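Local atomic coordinates of ferrichrome ABC transporter substrate-binding protein (Staphylococcus pseudintermedius, PDB entry 5FLY), a protein that probably binds ferrichrome-type iron siderophores outside the cell membrane and delivers them to an ABC transporter for uptake. Residues 44-49 with 61-66; 57-62 with 262-267. One frame throughout, in Å; residues are numbered along the deposited sequence.

Helix 57-62 takes part in both contacts. Lys61 and Gln62 lie in a segment of each, but only in contact 2 does Gln62 meet the partner. In contact 1 it is the turn following this helix that packs on strand 46-50, inside one beta-alpha-beta unit of the parallel-sheet lobe. Contact 2 sets the helix itself against helix 262-278, some 200 residues later in the chain. Both are partly buried. Contact 2 lies closer to the centre of the chain and to the bound polyether. Contact 1 joins apolar side chains, valine and isoleucine around a phenylalanine ring. Contact 2 adds a flat amide stacked on a tyrosine ring and a water bridge between their polar ends.

Contact 1: residues 44-49 with 61-66; sequences ANIVGV and KQFKDV
The carbonyl oxygen Phe63 O is held by two donors. Val66 N reaches Phe63 O at 3.2 Å and closes a type I beta turn. Lys68 NZ is the second donor, and it also bonds Val66 O. The turn is thus tied at both ends, and it presents Phe63 and Val66 to strand 46-50. Val49 sits over one face of the Phe63 ring. Its CG2 lies 4.3 Å from the centroid of the Phe63 ring and 14° off the ring normal, a CH-pi contact shifted toward the rim. The other branch, Val49 CG1, stands between the backbone N and the carbonyl carbon (chi1 64°). From there Val49 CG1 touches Phe63 CD1 at 3.8 Å. It also meets Val66 CG1 at 3.8 Å. Ile46 comes to the ring differently: its CD1 lies at the edge, near the ring plane, 4.0 Å from Phe63 CE1. Val66 CG1 stands anti to the backbone N (chi1 180°) and reaches between Ile46 and Val49. It is 4.0 Å from Ile46 CG2. Val66 CG1 also lies 3.8 Å from the backbone atom Gly48 N. The contact lies within the unit strand 46-50, helix 57-62, strand 68-69 of the parallel sheet. Val49 also bonds Asp67 and Val69 through the backbone, so the same strand receives the chain as it re-enters the sheet. Ala36 of helix 36-41 touches both Val49 and Phe63, and Lys40 of that helix and Val53 also touch Phe63. The side chains that meet across the two segments are all apolar, so the fit rests on packing, while the polar bonds hold the turn's shape.

Contact 2: residues 57-62 with 262-267; sequences PVLAKQ and PYTLDV
Gln62 lies flat over one face of the Tyr263 ring. Its CG is 3.9 Å from the centroid of the Tyr263 ring and 5° off the normal, a CH-pi contact over the centre. The bend at chi2 then lays the amide along the ring, with the two planes 13° apart. Gln62 CD comes to 3.6 Å from Tyr263 CE1. A water joins the polar ends: it lies 2.6 Å from Tyr263 OH and takes a weak bond from Gln62 NE2. Lys61 NZ bonds both Val58 O and Gln62 OE1 at 2.9 Å. The bond to Gln62 OE1 is in the carbonyl plane on a lone pair and should limit rotation of the stacked amide.

The two helices, 57-62 and the start of 262-278, are inclined at 133° between their N-to-C directions, with the axes of the short segments 9.5 Å apart. In this class III binding protein the contact packs the C-terminal helix, which comes after the mixed-sheet lobe in the chain, on a helix of the parallel-sheet lobe. Val58 fills the crossing with both branches. Its CG1 touches Tyr263 CB at 3.7 Å and also packs near Thr264. Its CG2 meets Val267 CG2 at 4.2 Å, and Val256 of helix 254-257 touches both valines. Thr264 OG1 bonds Asp261 OD1, just ahead of the helix, and Tyr259 of the polyether pocket touches Leu59 and Thr264.

Contact 1: residues 44-49 with 61-66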
ATOM      1  N   ALA A  44       2.409  -4.822 -17.886  1.00  7.47           N
ATOM      2  CA  ALA A  44       3.801  -4.476 -18.155  1.00  8.33           C
ATOM      3  C   ALA A  44       4.654  -5.706 -18.460  1.00  9.44           C
ATOM      4  O   ALA A  44       4.350  -6.834 -18.030  1.00  8.39           O
ATOM      5  CB  ALA A  44       4.392  -3.728 -16.980  1.00  9.61           C
ATOM      6  N   ASN A  45       5.744  -5.479 -19.189  1.00  8.39           N
ATOM      7  CA  ASN A  45       6.663  -6.558 -19.545  1.00  9.64           C
ATOM      8  C   ASN A  45       7.622  -6.878 -18.397  1.00  9.08           C
ATOM      9  O   ASN A  45       8.809  -6.522 -18.427  1.00  8.97           O
ATOM     10  CB  ASN A  45       7.433  -6.186 -20.814  1.00 11.00           C
ATOM     11  CG  ASN A  45       6.508  -5.989 -22.018  1.00 11.35           C
ATOM     12  OD1 ASN A  45       5.640  -6.829 -22.287  1.00 11.46           O
ATOM     13  ND2 ASN A  45       6.672  -4.875 -22.730  1.00  9.95           N
ATOM     14  N   ILE A  46       7.113  -7.578 -17.390  1.00  8.28           N
ATOM     15  CA  ILE A  46       7.881  -7.851 -16.180  1.00  7.75           C
ATOM     16  C   ILE A  46       8.568  -9.206 -16.286  1.00 10.13           C
ATOM     17  O   ILE A  46       7.915 -10.228 -16.573  1.00 11.66           O
ATOM     18  CB  ILE A  46       6.981  -7.834 -14.928  1.00  7.60           C
ATOM     19  CG1 ILE A  46       6.333  -6.454 -14.749  1.00  8.20           C
ATOM     20  CG2 ILE A  46       7.777  -8.253 -13.682  1.00  8.38           C
ATOM     21  CD1 ILE A  46       5.232  -6.410 -13.710  1.00  9.29           C
ATOM     22  N   VAL A  47       9.880  -9.224 -16.067  1.00 10.12           N
ATOM     23  CA  VAL A  47      10.655 -10.458 -16.140  1.00  8.90           C
ATOM     24  C   VAL A  47      11.250 -10.887 -14.801  1.00  9.07           C
ATOM     25  O   VAL A  47      11.812 -11.965 -14.692  1.00 10.19           O
ATOM     26  CB  VAL A  47      11.808 -10.351 -17.170  1.00  9.13           C
ATOM     27  CG1 VAL A  47      11.251 -10.187 -18.585  1.00  9.02           C
ATOM     28  CG2 VAL A  47      12.764  -9.209 -16.828  1.00 10.49           C
ATOM     29  N   GLY A  48      11.139 -10.051 -13.775  1.00  8.49           N
ATOM     30  CA  GLY A  48      11.582 -10.433 -12.441  1.00  8.63           C
ATOM     31  C   GLY A  48      10.820  -9.606 -11.442  1.00  8.36           C
ATOM     32  O   GLY A  48      10.503  -8.454 -11.727  1.00  8.14           O
ATOM     33  N   VAL A  49      10.508 -10.188 -10.291  1.00  8.39           N
ATOM     34  CA  VAL A  49       9.784  -9.457  -9.254  1.00  8.17           C
ATOM     35  C   VAL A  49      10.284  -9.893  -7.875  1.00  8.33           C
ATOM     36  O   VAL A  49      10.634 -11.058  -7.662  1.00  8.58           O
ATOM     37  CB  VAL A  49       8.243  -9.662  -9.389  1.00  8.06           C
ATOM     38  CG1 VAL A  49       7.841 -11.115  -9.167  1.00  8.11           C
ATOM     39  CG2 VAL A  49       7.490  -8.726  -8.448  1.00  8.57           C
ATOM     40  N   LYS A  61      -0.845 -14.751  -6.650  1.00 15.76           N
ATOM     41  CA  LYS A  61      -1.549 -15.397  -7.755  1.00 15.77           C
ATOM     42  C   LYS A  61      -1.318 -14.656  -9.078  1.00 13.58           C
ATOM     43  O   LYS A  61      -1.489 -15.236 -10.139  1.00 15.15           O
ATOM     44  CB  LYS A  61      -3.046 -15.504  -7.459  1.00 18.26           C
ATOM     45  CG  LYS A  61      -3.697 -14.210  -7.144  1.00 21.82           C
ATOM     46  CD  LYS A  61      -5.212 -14.342  -7.050  1.00 26.24           C
ATOM     47  CE  LYS A  61      -5.831 -13.016  -6.592  1.00 26.84           C
ATOM     48  NZ  LYS A  61      -5.211 -11.814  -7.264  1.00 22.41           N
ATOM     49  N   GLN A  62      -0.928 -13.385  -9.019  1.00 11.74           N
ATOM     50  CA  GLN A  62      -0.664 -12.612 -10.236  1.00 11.23           C
ATOM     51  C   GLN A  62       0.748 -12.791 -10.808  1.00 12.10           C
ATOM     52  O   GLN A  62       1.004 -12.337 -11.928  1.00 12.40           O
ATOM     53  CB  GLN A  62      -0.887 -11.117  -9.981  1.00 11.02           C
ATOM     54  CG  GLN A  62      -2.300 -10.746  -9.544  1.00 12.30           C
ATOM     55  CD  GLN A  62      -3.368 -11.223 -10.510  1.00 15.34           C
ATOM     56  OE1 GLN A  62      -4.476 -11.570 -10.095  1.00 20.17           O
ATOM     57  NE2 GLN A  62      -3.052 -11.227 -11.806  1.00 13.39           N
ATOM     58  N   PHE A  63       1.653 -13.414 -10.044  1.00 11.53           N
ATOM     59  CA  PHE A  63       3.064 -13.486 -10.419  1.00 11.19           C
ATOM     60  C   PHE A  63       3.593 -14.926 -10.467  1.00 13.56           C
ATOM     61  O   PHE A  63       4.802 -15.166 -10.359  1.00 11.76           O
ATOM     62  CB  PHE A  63       3.900 -12.633  -9.444  1.00 10.82           C
ATOM     63  CG  PHE A  63       3.769 -11.154  -9.689  1.00 10.43           C
ATOM     64  CD1 PHE A  63       4.392 -10.567 -10.778  1.00 10.53           C
ATOM     65  CD2 PHE A  63       2.994 -10.359  -8.862  1.00 11.78           C
ATOM     66  CE1 PHE A  63       4.258  -9.212 -11.017  1.00  9.99           C
ATOM     67  CE2 PHE A  63       2.858  -9.006  -9.112  1.00 10.53           C
ATOM     68  CZ  PHE A  63       3.495  -8.438 -10.192  1.00 10.04           C
ATOM     69  N   LYS A  64       2.686 -15.883 -10.661  1.00 20.15           N
ATOM     70  CA  LYS A  64       3.053 -17.299 -10.628  1.00 20.47           C
ATOM     71  C   LYS A  64       4.097 -17.657 -11.685  1.00 19.78           C
ATOM     72  O   LYS A  64       4.934 -18.521 -11.460  1.00 23.24           O
ATOM     73  CB  LYS A  64       1.816 -18.185 -10.820  1.00 21.44           C
ATOM     74  CG  LYS A  64       0.942 -18.307  -9.581  1.00 24.91           C
ATOM     75  CD  LYS A  64      -0.346 -19.104  -9.853  1.00 28.83           C
ATOM     76  CE  LYS A  64      -0.061 -20.538 -10.301  1.00 30.72           C
ATOM     77  NZ  LYS A  64       0.744 -21.310  -9.310  1.00 32.24           N
ATOM     78  N   ASP A  65       4.051 -16.994 -12.835  1.00 21.89           N
ATOM     79  CA  ASP A  65       4.950 -17.353 -13.928  1.00 25.72           C
ATOM     80  C   ASP A  65       6.064 -16.330 -14.134  1.00 25.53           C
ATOM     81  O   ASP A  65       6.680 -16.287 -15.198  1.00 27.52           O
ATOM     82  CB  ASP A  65       4.140 -17.542 -15.207  1.00 29.59           C
ATOM     83  CG  ASP A  65       3.132 -18.689 -15.092  1.00 35.07           C
ATOM     84  OD1 ASP A  65       3.507 -19.769 -14.579  1.00 36.76           O
ATOM     85  OD2 ASP A  65       1.966 -18.510 -15.510  1.00 37.41           O
ATOM     86  N   VAL A  66       6.329 -15.528 -13.104  1.00 17.07           N
ATOM     87  CA  VAL A  66       7.423 -14.553 -13.129  1.00 15.07           C
ATOM     88  C   VAL A  66       8.527 -14.953 -12.155  1.00 13.92           C
ATOM     89  O   VAL A  66       8.259 -15.313 -11.001  1.00 13.66           O
ATOM     90  CB  VAL A  66       6.925 -13.128 -12.775  1.00 13.08           C
ATOM     91  CG1 VAL A  66       8.069 -12.133 -12.805  1.00 12.53           C
ATOM     92  CG2 VAL A  66       5.829 -12.695 -13.720  1.00 13.63           C
TER

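Contact 2: residues 57-62 with 262-267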
ATOM      1  N   PRO A  57      -1.369 -12.931  -0.549  1.00 14.84           N
ATOM      2  CA  PRO A  57      -2.186 -13.868  -1.326  1.00 15.26           C
ATOM      3  C   PRO A  57      -2.684 -13.231  -2.612  1.00 15.15           C
ATOM      4  O   PRO A  57      -2.864 -13.926  -3.613  1.00 17.54           O
ATOM      5  CB  PRO A  57      -3.347 -14.197  -0.383  1.00 16.59           C
ATOM      6  CG  PRO A  57      -2.824 -13.883   0.987  1.00 19.45           C
ATOM      7  CD  PRO A  57      -1.898 -12.733   0.815  1.00 16.94           C
ATOM      8  N   VAL A  58      -2.876 -11.917  -2.576  1.00 13.55           N
ATOM      9  CA  VAL A  58      -3.376 -11.178  -3.726  1.00 15.00           C
ATOM     10  C   VAL A  58      -2.335 -11.153  -4.833  1.00 13.11           C
ATOM     11  O   VAL A  58      -2.616 -11.529  -5.967  1.00 15.42           O
ATOM     12  CB  VAL A  58      -3.743  -9.729  -3.347  1.00 16.04           C
ATOM     13  CG1 VAL A  58      -4.216  -8.945  -4.583  1.00 13.73           C
ATOM     14  CG2 VAL A  58      -4.816  -9.722  -2.243  1.00 17.62           C
ATOM     15  N   LEU A  59      -1.136 -10.684  -4.510  1.00 10.09           N
ATOM     16  CA  LEU A  59      -0.097 -10.562  -5.526  1.00  8.83           C
ATOM     17  C   LEU A  59       0.480 -11.918  -5.946  1.00  8.72           C
ATOM     18  O   LEU A  59       0.867 -12.076  -7.092  1.00  9.44           O
ATOM     19  CB  LEU A  59       1.028  -9.648  -5.037  1.00  9.63           C
ATOM     20  CG  LEU A  59       0.594  -8.237  -4.635  1.00 10.63           C
ATOM     21  CD1 LEU A  59       1.789  -7.451  -4.107  1.00 11.34           C
ATOM     22  CD2 LEU A  59      -0.064  -7.496  -5.789  1.00 12.05           C
ATOM     23  N   ALA A  60       0.527 -12.897  -5.042  1.00 11.31           N
ATOM     24  CA  ALA A  60       1.144 -14.183  -5.367  1.00 11.88           C
ATOM     25  C   ALA A  60       0.479 -14.824  -6.578  1.00 14.28           C
ATOM     26  O   ALA A  60       1.155 -15.364  -7.449  1.00 15.34           O
ATOM     27  CB  ALA A  60       1.091 -15.138  -4.158  1.00 12.60           C
ATOM     28  N   LYS A  61      -0.845 -14.751  -6.650  1.00 15.76           N
ATOM     29  CA  LYS A  61      -1.549 -15.397  -7.755  1.00 15.77           C
ATOM     30  C   LYS A  61      -1.318 -14.656  -9.078  1.00 13.58           C
ATOM     31  O   LYS A  61      -1.489 -15.236 -10.139  1.00 15.15           O
ATOM     32  CB  LYS A  61      -3.046 -15.504  -7.459  1.00 18.26           C
ATOM     33  CG  LYS A  61      -3.697 -14.210  -7.144  1.00 21.82           C
ATOM     34  CD  LYS A  61      -5.212 -14.342  -7.050  1.00 26.24           C
ATOM     35  CE  LYS A  61      -5.831 -13.016  -6.592  1.00 26.84           C
ATOM     36  NZ  LYS A  61      -5.211 -11.814  -7.264  1.00 22.41           N
ATOM     37  N   GLN A  62      -0.928 -13.385  -9.019  1.00 11.74           N
ATOM     38  CA  GLN A  62      -0.664 -12.612 -10.236  1.00 11.23           C
ATOM     39  C   GLN A  62       0.748 -12.791 -10.808  1.00 12.10           C
ATOM     40  O   GLN A  62       1.004 -12.337 -11.928  1.00 12.40           O
ATOM     41  CB  GLN A  62      -0.887 -11.117  -9.981  1.00 11.02           C
ATOM     42  CG  GLN A  62      -2.300 -10.746  -9.544  1.00 12.30           C
ATOM     43  CD  GLN A  62      -3.368 -11.223 -10.510  1.00 15.34           C
ATOM     44  OE1 GLN A  62      -4.476 -11.570 -10.095  1.00 20.17           O
ATOM     45  NE2 GLN A  62      -3.052 -11.227 -11.806  1.00 13.39           N
ATOM     46  N   PRO A 262      -3.690  -1.634  -7.556  1.00  7.83           N
ATOM     47  CA  PRO A 262      -5.098  -1.848  -7.942  1.00  7.46           C
ATOM     48  C   PRO A 262      -5.684  -3.218  -7.567  1.00  8.41           C
ATOM     49  O   PRO A 262      -6.886  -3.266  -7.284  1.00  9.72           O
ATOM     50  CB  PRO A 262      -5.073  -1.663  -9.467  1.00  7.58           C
ATOM     51  CG  PRO A 262      -3.885  -0.718  -9.695  1.00  8.78           C
ATOM     52  CD  PRO A 262      -2.871  -1.120  -8.668  1.00  8.76           C
ATOM     53  N   TYR A 263      -4.912  -4.307  -7.599  1.00  9.78           N
ATOM     54  CA  TYR A 263      -5.462  -5.615  -7.223  1.00 10.34           C
ATOM     55  C   TYR A 263      -5.817  -5.596  -5.742  1.00 10.10           C
ATOM     56  O   TYR A 263      -6.914  -5.963  -5.350  1.00  9.87           O
ATOM     57  CB  TYR A 263      -4.479  -6.755  -7.501  1.00  9.10           C
ATOM     58  CG  TYR A 263      -4.191  -7.013  -8.956  1.00  7.70           C
ATOM     59  CD1 TYR A 263      -5.072  -7.751  -9.741  1.00  9.84           C
ATOM     60  CD2 TYR A 263      -3.012  -6.553  -9.538  1.00  9.03           C
ATOM     61  CE1 TYR A 263      -4.797  -7.998 -11.074  1.00  9.57           C
ATOM     62  CE2 TYR A 263      -2.720  -6.802 -10.860  1.00  9.04           C
ATOM     63  CZ  TYR A 263      -3.619  -7.520 -11.631  1.00 10.32           C
ATOM     64  OH  TYR A 263      -3.345  -7.774 -12.963  1.00  9.17           O
ATOM     65  N   THR A 264      -4.879  -5.134  -4.928  1.00  7.83           N
ATOM     66  CA  THR A 264      -5.078  -5.093  -3.486  1.00  7.00           C
ATOM     67  C   THR A 264      -6.197  -4.132  -3.146  1.00  9.25           C
ATOM     68  O   THR A 264      -7.017  -4.422  -2.274  1.00  9.53           O
ATOM     69  CB  THR A 264      -3.797  -4.684  -2.736  1.00  8.29           C
ATOM     70  OG1 THR A 264      -2.753  -5.632  -3.007  1.00 10.19           O
ATOM     71  CG2 THR A 264      -4.061  -4.643  -1.247  1.00  8.89           C
ATOM     72  N   LEU A 265      -6.236  -2.998  -3.842  1.00  8.43           N
ATOM     73  CA  LEU A 265      -7.276  -1.996  -3.629  1.00  8.82           C
ATOM     74  C   LEU A 265      -8.662  -2.597  -3.863  1.00  8.48           C
ATOM     75  O   LEU A 265      -9.566  -2.384  -3.064  1.00  8.14           O
ATOM     76  CB  LEU A 265      -7.048  -0.779  -4.529  1.00  6.91           C
ATOM     77  CG  LEU A 265      -5.892   0.161  -4.184  1.00  8.09           C
ATOM     78  CD1 LEU A 265      -5.656   1.169  -5.331  1.00  8.49           C
ATOM     79  CD2 LEU A 265      -6.115   0.895  -2.866  1.00 10.10           C
ATOM     80  N   ASP A 266      -8.834  -3.373  -4.931  1.00  9.09           N
ATOM     81  CA  ASP A 266     -10.145  -3.982  -5.197  1.00 10.83           C
ATOM     82  C   ASP A 266     -10.562  -4.919  -4.061  1.00 10.87           C
ATOM     83  O   ASP A 266     -11.692  -4.863  -3.581  1.00 11.31           O
ATOM     84  CB  ASP A 266     -10.144  -4.745  -6.531  1.00 15.05           C
ATOM     85  CG  ASP A 266     -10.204  -3.823  -7.750  1.00 21.10           C
ATOM     86  OD1 ASP A 266     -10.622  -2.648  -7.608  1.00 21.94           O
ATOM     87  OD2 ASP A 266      -9.854  -4.292  -8.866  1.00 24.03           O
ATOM     88  N   VAL A 267      -9.636  -5.760  -3.618  1.00 10.32           N
ATOM     89  CA  VAL A 267      -9.917  -6.723  -2.572  1.00 10.56           C
ATOM     90  C   VAL A 267     -10.231  -6.037  -1.241  1.00  9.77           C
ATOM     91  O   VAL A 267     -11.214  -6.387  -0.561  1.00  9.55           O
ATOM     92  CB  VAL A 267      -8.725  -7.690  -2.401  1.00 10.18           C
ATOM     93  CG1 VAL A 267      -8.921  -8.611  -1.204  1.00 10.32           C
ATOM     94  CG2 VAL A 267      -8.564  -8.512  -3.670  1.00 11.04           C
TER
HETATM   95  O   HOH W   1      -4.564  -9.899 -13.888  1.00 30.52           O